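Local coordinates for protein CAS6A (PDB 4C97) that probably cleaves CRISPR repeat RNA as a Cas6-family endoribonuclease of antiviral defence, at residues 76-84 with 93-101; 120-130 with 196-207. The protein carries 1 engineered substitution. All blocks are in the same frame, centred on the assembly; numbering follows the deposited sequence. Where two conformers were deposited one is given.

Interaction 1. Residues 76-84 with 93-101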
# COMPACT_ATOMS: atom_id res chain seq x y z
N PRO A 76 17.66 -7.93 -4.67
CA PRO A 76 18.92 -8.56 -4.26
C PRO A 76 19.61 -7.78 -3.15
O PRO A 76 20.23 -8.37 -2.26
CB PRO A 76 19.77 -8.52 -5.54
CG PRO A 76 18.82 -8.32 -6.65
CD PRO A 76 17.70 -7.50 -6.08
N ARG A 77 19.52 -6.46 -3.20
CA ARG A 77 20.14 -5.63 -2.19
C ARG A 77 19.40 -5.79 -0.86
O ARG A 77 20.02 -5.85 0.20
CB ARG A 77 20.16 -4.17 -2.65
CG ARG A 77 20.83 -3.21 -1.70
CD ARG A 77 22.35 -3.25 -1.81
NE ARG A 77 22.98 -2.47 -0.75
CZ ARG A 77 23.00 -2.83 0.53
NH1 ARG A 77 22.42 -3.97 0.91
NH2 ARG A 77 23.59 -2.06 1.43
N LEU A 78 18.07 -5.91 -0.91
CA LEU A 78 17.31 -6.17 0.31
C LEU A 78 17.66 -7.54 0.87
O LEU A 78 17.90 -7.67 2.06
CB LEU A 78 15.81 -6.03 0.08
CG LEU A 78 15.32 -4.61 -0.22
CD1 LEU A 78 13.86 -4.63 -0.66
CD2 LEU A 78 15.50 -3.70 0.98
N TYR A 79 17.74 -8.56 0.02
CA TYR A 79 18.11 -9.88 0.51
C TYR A 79 19.47 -9.91 1.20
O TYR A 79 19.66 -10.66 2.16
CB TYR A 79 18.03 -10.93 -0.60
CG TYR A 79 16.61 -11.39 -0.80
CD1 TYR A 79 16.03 -12.28 0.08
CD2 TYR A 79 15.85 -10.90 -1.85
CE1 TYR A 79 14.73 -12.69 -0.08
CE2 TYR A 79 14.54 -11.31 -2.02
CZ TYR A 79 13.98 -12.20 -1.13
OH TYR A 79 12.68 -12.61 -1.31
N ALA A 80 20.41 -9.09 0.74
CA ALA A 80 21.74 -9.06 1.33
C ALA A 80 21.73 -8.47 2.74
O ALA A 80 22.75 -8.51 3.43
CB ALA A 80 22.69 -8.29 0.45
N LEU A 81 20.60 -7.91 3.16
CA LEU A 81 20.50 -7.32 4.49
C LEU A 81 20.35 -8.37 5.59
O LEU A 81 20.54 -8.07 6.77
CB LEU A 81 19.31 -6.34 4.57
CG LEU A 81 19.42 -5.12 3.66
CD1 LEU A 81 18.12 -4.34 3.70
CD2 LEU A 81 20.60 -4.24 4.06
N GLU A 82 19.98 -9.60 5.21
CA GLU A 82 19.87 -10.69 6.17
C GLU A 82 21.13 -10.85 7.01
O GLU A 82 22.23 -10.98 6.48
CB GLU A 82 19.54 -12.01 5.46
CG GLU A 82 18.16 -12.02 4.83
CD GLU A 82 17.64 -13.43 4.58
OE1 GLU A 82 18.47 -14.33 4.30
OE2 GLU A 82 16.40 -13.64 4.68
N GLY A 83 20.96 -10.83 8.32
CA GLY A 83 22.05 -10.93 9.26
C GLY A 83 22.62 -9.58 9.68
O GLY A 83 23.35 -9.50 10.67
N GLU A 84 22.27 -8.53 8.95
CA GLU A 84 22.90 -7.22 9.14
C GLU A 84 22.08 -6.28 10.02
O GLU A 84 20.86 -6.41 10.14
CB GLU A 84 23.15 -6.53 7.79
CG GLU A 84 24.13 -7.28 6.88
CD GLU A 84 25.50 -7.46 7.52
OE1 GLU A 84 26.01 -6.49 8.11
OE2 GLU A 84 26.05 -8.58 7.44
N ARG A 93 18.42 -5.71 13.81
CA ARG A 93 19.04 -6.71 12.98
C ARG A 93 17.97 -7.34 12.08
O ARG A 93 16.86 -7.64 12.53
CB ARG A 93 19.72 -7.76 13.86
CG ARG A 93 20.36 -8.88 13.10
CD ARG A 93 21.22 -9.72 14.01
NE ARG A 93 22.06 -8.90 14.87
CZ ARG A 93 23.21 -8.34 14.51
NH1 ARG A 93 23.69 -8.53 13.28
NH2 ARG A 93 23.90 -7.60 15.37
N VAL A 94 18.28 -7.50 10.81
CA VAL A 94 17.33 -8.07 9.87
C VAL A 94 17.47 -9.58 9.91
O VAL A 94 18.47 -10.14 9.46
CB VAL A 94 17.57 -7.54 8.44
CG1 VAL A 94 16.63 -8.21 7.45
CG2 VAL A 94 17.38 -6.03 8.40
N ARG A 95 16.46 -10.24 10.46
CA ARG A 95 16.50 -11.69 10.62
C ARG A 95 16.19 -12.40 9.33
O ARG A 95 16.80 -13.44 9.02
CB ARG A 95 15.51 -12.14 11.67
CG ARG A 95 15.38 -13.65 11.76
CD ARG A 95 14.50 -14.02 12.91
NE ARG A 95 15.07 -13.53 14.16
CZ ARG A 95 14.37 -13.04 15.18
NH1 ARG A 95 13.04 -12.97 15.11
NH2 ARG A 95 15.00 -12.62 16.27
N ALA A 96 15.23 -11.87 8.59
CA ALA A 96 14.81 -12.49 7.35
C ALA A 96 14.22 -11.44 6.43
O ALA A 96 13.65 -10.45 6.89
CB ALA A 96 13.79 -13.60 7.62
N VAL A 97 14.37 -11.66 5.14
CA VAL A 97 13.70 -10.87 4.13
C VAL A 97 12.77 -11.81 3.39
O VAL A 97 13.21 -12.75 2.74
CB VAL A 97 14.72 -10.24 3.17
CG1 VAL A 97 14.01 -9.44 2.09
CG2 VAL A 97 15.67 -9.35 3.95
N LEU A 98 11.47 -11.54 3.50
CA LEU A 98 10.43 -12.45 3.01
C LEU A 98 9.63 -11.89 1.84
O LEU A 98 9.22 -10.73 1.86
CB LEU A 98 9.46 -12.76 4.15
CG LEU A 98 10.09 -13.32 5.43
CD1 LEU A 98 9.00 -13.54 6.46
CD2 LEU A 98 10.83 -14.61 5.12
N GLN A 99 9.40 -12.73 0.83
CA GLN A 99 8.49 -12.42 -0.27
C GLN A 99 7.21 -13.26 -0.18
O GLN A 99 6.30 -13.12 -0.99
CB GLN A 99 9.19 -12.65 -1.60
CG GLN A 99 9.55 -14.10 -1.85
CD GLN A 99 10.12 -14.32 -3.24
OE1 GLN A 99 10.92 -13.52 -3.73
NE2 GLN A 99 9.68 -15.39 -3.90
N GLU A 100 7.17 -14.15 0.80
CA GLU A 100 6.03 -15.02 1.06
C GLU A 100 6.18 -15.44 2.50
O GLU A 100 7.23 -15.25 3.12
CB GLU A 100 6.05 -16.24 0.13
CG GLU A 100 7.26 -17.16 0.33
CD GLU A 100 7.29 -18.33 -0.66
OE1 GLU A 100 6.23 -18.96 -0.87
OE2 GLU A 100 8.37 -18.61 -1.21
N GLY A 101 5.13 -16.03 3.06
CA GLY A 101 5.21 -16.54 4.42
C GLY A 101 5.12 -15.46 5.47
O GLY A 101 5.54 -15.66 6.60
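In the N-terminal ferredoxin-like (RAMP) half of the protein, the last part of helix 68-79 packs on strand 91-109 through Tyr79 and Val97. Val97 CG1 sits over one face of the Tyr79 ring, 4.1 Å from the ring centroid and 15° off the normal, which meets the geometry of a CH-pi contact. The other methyl, Val97 CG2, is turned to the helix and reaches Leu78 O at 3.4 Å. Tyr79 CG lies anti to its own carbonyl carbon (chi1 -81°), a torsion that lays the ring along the strand and brings its hydroxyl to Gln99. There Tyr79 OH donates to Gln99 OE1 at 3.1 Å, from above the carbonyl plane, and the ring and amide planes stand 65° apart.

The link from helix to strand 85-87 is made of two overlapping beta turns, type I from Tyr79 to Glu82 and type II from Leu81 to Glu84; Gly83 takes a positive phi in the second. Glu82 bridges back to the strand: its OE2 accepts Val97 N (2.9 Å, nearly straight) on its anti lone pair. Next along, Gly83 N bonds Val94 O at 2.8 Å and Val94 N bonds Glu84 O at 2.9 Å, just ahead of strand 85-87, which pairs antiparallel with 91-109. A bend at chi3 swings Arg93 NH1 back to Gly83 O (2.8 Å); the oxygen lies in the guanidinium plane, but the bond is bent and comes to the carbonyl from a tilt. Leu78 and Leu81 lead into the core, packing on Leu32 and Phe28 of helix 22-36, while Arg95 forms a salt bridge with Glu15 on the neighbouring strand.

Interaction 2. Residues 120-130 with 196-207. With SO4 (sulfate ion), chain D.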
# COMPACT_ATOMS: atom_id res chain seq x y z
N ARG A 120 -19.00 -6.52 -7.38
CA ARG A 120 -19.50 -5.17 -7.09
C ARG A 120 -19.05 -4.66 -5.74
O ARG A 120 -19.10 -3.46 -5.50
CB ARG A 120 -21.03 -5.17 -7.14
CG ARG A 120 -21.57 -5.50 -8.49
CD ARG A 120 -23.06 -5.41 -8.54
NE ARG A 120 -23.50 -5.02 -9.88
CZ ARG A 120 -24.01 -5.83 -10.79
NH1 ARG A 120 -24.18 -7.13 -10.55
NH2 ARG A 120 -24.36 -5.34 -11.97
N ASP A 121 -18.59 -5.56 -4.89
CA ASP A 121 -18.17 -5.21 -3.53
C ASP A 121 -16.66 -5.25 -3.38
O ASP A 121 -15.97 -6.09 -3.96
CB ASP A 121 -18.75 -6.19 -2.51
CG ASP A 121 -20.25 -6.15 -2.44
OD1 ASP A 121 -20.84 -5.07 -2.64
OD2 ASP A 121 -20.83 -7.23 -2.19
N LEU A 122 -16.13 -4.31 -2.60
CA LEU A 122 -14.72 -4.34 -2.24
C LEU A 122 -14.56 -3.95 -0.78
O LEU A 122 -14.88 -2.82 -0.38
CB LEU A 122 -13.89 -3.41 -3.14
CG LEU A 122 -12.41 -3.28 -2.75
CD1 LEU A 122 -11.68 -4.60 -2.88
CD2 LEU A 122 -11.75 -2.19 -3.53
N ALA A 123 -14.12 -4.91 0.02
CA ALA A 123 -13.87 -4.66 1.44
C ALA A 123 -12.39 -4.37 1.61
O ALA A 123 -11.56 -5.21 1.28
CB ALA A 123 -14.25 -5.87 2.26
N LEU A 124 -12.08 -3.18 2.09
CA LEU A 124 -10.71 -2.81 2.38
C LEU A 124 -10.50 -2.65 3.86
O LEU A 124 -11.34 -2.09 4.57
CB LEU A 124 -10.33 -1.50 1.69
CG LEU A 124 -10.20 -1.53 0.18
CD1 LEU A 124 -9.87 -0.15 -0.33
CD2 LEU A 124 -9.12 -2.54 -0.24
N ARG A 125 -9.36 -3.14 4.30
CA ARG A 125 -8.89 -2.88 5.65
C ARG A 125 -7.74 -1.90 5.58
O ARG A 125 -6.75 -2.10 4.87
CB ARG A 125 -8.44 -4.15 6.39
CG ARG A 125 -8.05 -3.83 7.84
CD ARG A 125 -7.92 -5.04 8.73
NE ARG A 125 -6.61 -5.66 8.62
CZ ARG A 125 -5.52 -5.25 9.27
NH1 ARG A 125 -5.56 -4.22 10.10
NH2 ARG A 125 -4.38 -5.90 9.10
N PHE A 126 -7.91 -0.81 6.31
CA PHE A 126 -6.92 0.24 6.43
C PHE A 126 -6.17 -0.04 7.71
O PHE A 126 -6.70 0.10 8.82
CB PHE A 126 -7.61 1.61 6.45
CG PHE A 126 -8.39 1.90 5.19
CD1 PHE A 126 -7.76 2.47 4.09
CD2 PHE A 126 -9.73 1.55 5.07
CE1 PHE A 126 -8.46 2.73 2.94
CE2 PHE A 126 -10.41 1.80 3.92
CZ PHE A 126 -9.79 2.38 2.85
N ALA A 127 -4.92 -0.48 7.53
CA ALA A 127 -4.11 -1.05 8.59
C ALA A 127 -3.15 -0.05 9.21
O ALA A 127 -2.55 -0.33 10.25
CB ALA A 127 -3.34 -2.27 8.08
N SER A 128 -2.96 1.09 8.55
CA SER A 128 -2.23 2.20 9.15
C SER A 128 -2.98 3.46 8.79
O SER A 128 -3.80 3.45 7.88
CB SER A 128 -0.79 2.24 8.66
OG SER A 128 -0.72 2.81 7.38
N PRO A 129 -2.71 4.57 9.48
CA PRO A 129 -3.56 5.75 9.26
C PRO A 129 -3.54 6.20 7.80
O PRO A 129 -2.48 6.33 7.20
CB PRO A 129 -2.96 6.79 10.20
CG PRO A 129 -2.34 5.97 11.30
CD PRO A 129 -1.75 4.79 10.58
N THR A 130 -4.73 6.43 7.25
CA THR A 130 -4.91 6.71 5.83
C THR A 130 -5.55 8.07 5.66
O THR A 130 -6.56 8.39 6.31
CB THR A 130 -5.78 5.61 5.20
OG1 THR A 130 -5.15 4.32 5.36
CG2 THR A 130 -6.00 5.87 3.73
N PHE A 196 -7.45 7.57 8.89
CA PHE A 196 -8.39 6.50 9.20
C PHE A 196 -7.72 5.13 9.29
O PHE A 196 -6.87 4.80 8.46
CB PHE A 196 -9.45 6.43 8.12
CG PHE A 196 -10.54 5.43 8.40
CD1 PHE A 196 -11.59 5.77 9.23
CD2 PHE A 196 -10.53 4.16 7.82
CE1 PHE A 196 -12.59 4.86 9.49
CE2 PHE A 196 -11.55 3.26 8.08
CZ PHE A 196 -12.57 3.60 8.90
N VAL A 197 -8.15 4.36 10.28
CA VAL A 197 -7.81 2.95 10.43
C VAL A 197 -9.10 2.20 10.69
O VAL A 197 -9.94 2.64 11.50
CB VAL A 197 -6.83 2.73 11.60
CG1 VAL A 197 -6.58 1.27 11.86
CG2 VAL A 197 -5.50 3.41 11.29
N GLY A 198 -9.25 1.04 10.03
CA GLY A 198 -10.50 0.30 10.15
C GLY A 198 -10.89 -0.40 8.86
O GLY A 198 -10.04 -0.72 8.06
N ARG A 199 -12.18 -0.66 8.69
CA ARG A 199 -12.65 -1.43 7.56
C ARG A 199 -13.79 -0.70 6.87
O ARG A 199 -14.72 -0.21 7.54
CB ARG A 199 -13.15 -2.79 8.05
CG ARG A 199 -13.70 -3.70 6.99
CD ARG A 199 -14.05 -5.05 7.64
NE ARG A 199 -14.38 -6.09 6.67
CZ ARG A 199 -15.58 -6.25 6.13
NH1 ARG A 199 -16.55 -5.41 6.45
NH2 ARG A 199 -15.80 -7.23 5.27
N VAL A 200 -13.71 -0.63 5.54
CA VAL A 200 -14.80 -0.05 4.77
C VAL A 200 -15.18 -1.04 3.66
O VAL A 200 -14.31 -1.60 3.01
CB VAL A 200 -14.40 1.30 4.15
CG1 VAL A 200 -15.60 1.89 3.42
CG2 VAL A 200 -13.90 2.27 5.22
N VAL A 201 -16.49 -1.25 3.47
CA VAL A 201 -16.94 -2.03 2.32
C VAL A 201 -17.59 -1.09 1.30
O VAL A 201 -18.59 -0.45 1.57
CB VAL A 201 -17.91 -3.13 2.74
CG1 VAL A 201 -18.28 -3.98 1.52
CG2 VAL A 201 -17.30 -4.00 3.83
N TYR A 202 -16.96 -1.04 0.13
CA TYR A 202 -17.40 -0.27 -1.03
C TYR A 202 -18.27 -1.13 -1.92
O TYR A 202 -18.09 -2.35 -1.99
CB TYR A 202 -16.19 0.25 -1.82
CG TYR A 202 -15.32 1.12 -0.95
CD1 TYR A 202 -15.62 2.46 -0.76
CD2 TYR A 202 -14.23 0.58 -0.27
CE1 TYR A 202 -14.85 3.25 0.06
CE2 TYR A 202 -13.45 1.36 0.56
CZ TYR A 202 -13.77 2.70 0.72
OH TYR A 202 -13.05 3.49 1.56
N HIS A 203 -19.23 -0.49 -2.58
CA HIS A 203 -20.14 -1.21 -3.43
C HIS A 203 -20.46 -0.36 -4.64
O HIS A 203 -20.80 0.83 -4.49
CB HIS A 203 -21.42 -1.51 -2.67
CG HIS A 203 -22.49 -2.07 -3.53
ND1 HIS A 203 -22.43 -3.34 -4.04
CD2 HIS A 203 -23.64 -1.53 -3.99
CE1 HIS A 203 -23.51 -3.57 -4.77
NE2 HIS A 203 -24.26 -2.48 -4.76
N LEU A 204 -20.34 -0.95 -5.82
CA LEU A 204 -20.63 -0.27 -7.07
C LEU A 204 -21.94 -0.79 -7.67
O LEU A 204 -21.98 -1.89 -8.24
CB LEU A 204 -19.48 -0.48 -8.07
CG LEU A 204 -19.67 0.16 -9.44
CD1 LEU A 204 -20.08 1.61 -9.35
CD2 LEU A 204 -18.40 0.02 -10.28
N PRO A 205 -23.02 -0.01 -7.53
CA PRO A 205 -24.31 -0.44 -8.07
C PRO A 205 -24.24 -0.63 -9.57
O PRO A 205 -23.63 0.19 -10.27
CB PRO A 205 -25.25 0.72 -7.73
CG PRO A 205 -24.58 1.44 -6.62
CD PRO A 205 -23.11 1.29 -6.85
N ARG A 206 -24.91 -1.67 -10.03
CA ARG A 206 -25.04 -2.02 -11.44
C ARG A 206 -23.73 -2.02 -12.18
O ARG A 206 -23.67 -1.65 -13.36
CB ARG A 206 -26.02 -1.07 -12.14
CG ARG A 206 -27.39 -0.98 -11.48
CD ARG A 206 -28.31 -2.20 -11.79
NE ARG A 206 -28.75 -2.32 -13.19
CZ ARG A 206 -28.31 -3.22 -14.06
NH1 ARG A 206 -27.39 -4.11 -13.73
NH2 ARG A 206 -28.81 -3.24 -15.30
N ALA A 207 -22.66 -2.45 -11.52
CA ALA A 207 -21.38 -2.55 -12.20
C ALA A 207 -21.48 -3.46 -13.42
O ALA A 207 -22.02 -4.56 -13.34
CB ALA A 207 -20.30 -3.10 -11.26
S SO4 D . -1.33 -5.29 11.23
O1 SO4 D . -1.44 -5.69 9.83
O2 SO4 D . -2.58 -4.61 11.60
O3 SO4 D . -1.16 -6.47 12.06
O4 SO4 D . -0.23 -4.37 11.49
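A two-residue shift in register interrupts the otherwise regular pairing of 120-130 with 196-207: Phe126 pairs with Gly198, yet the next bridge joins Thr130 to Phe196, a beta bulge where both chains turn a corner. Val197 fills the bend, its CG1 lying 3.3 Å from Phe126 O and its CG2 against Pro129. Thr130 OG1 also bonds Ser128 O, within the corner itself. Phe196 turns its edge to the face of Phe126 in an offset edge-to-face pair, centroids 5.8 Å apart and planes at 80°. Phe126 reaches on through CE2 to Val200 CG2 and through CZ to Tyr202 OH, a hydroxyl hydrogen-bonded to Pro142 O.

Strands 121-127 and 199-203 are antiparallel neighbours within the five-stranded sheet of the C-terminal RAMP half, their axes at 163°. Paired backbone bonds at Leu122-Tyr202 and Leu124-Val200 define the register. The face bearing Leu122, Leu124, Phe126, Val200 and Tyr202 is apolar, and helices 144-158 and 209-225 pack on it. On the other face, Ala123 CB meets Val201 CG2 and lies over the guanidinium of Arg199, 3.6 Å from its NH2; Arg199 is salt-bridged to Glu241. At the far end of the same face, His203 ND1 donates to Asp121 OD1 at 2.7 Å, nearly along the C-O axis, with the carboxylate and ring planes 46° apart. His203 CG is anti to the backbone N, which brings ND1 to this oxygen. Asp121 OD1 also forms a salt bridge with Arg178. In one of two conformers, Arg125 NH2 is 3.0 Å from O1 of a sulfate ion, probably from the crystallisation liquor, with weak bonds to O2; this grip is therefore tentative.

Overall arrangement
Interactions 1 and 2 belong to different sheets, the first to the one built on strand 91-109 and the second to the one containing 121-127 and 199-203. Their centres are about 31 Å apart on opposite sides of the chain's centre, and their nearest atoms are about 14 Å apart, so they do not touch. Strand 91-109 runs on from the 93-101 segment to Trp104, whose NE1 binds the sulfate that Arg237 and, in one of its two conformers, Arg125 of interaction 2 also bind. The anion thus lies where residues from the two sheets converge. Two arginines and a tryptophan around it are consistent with a site that could accept an RNA phosphate.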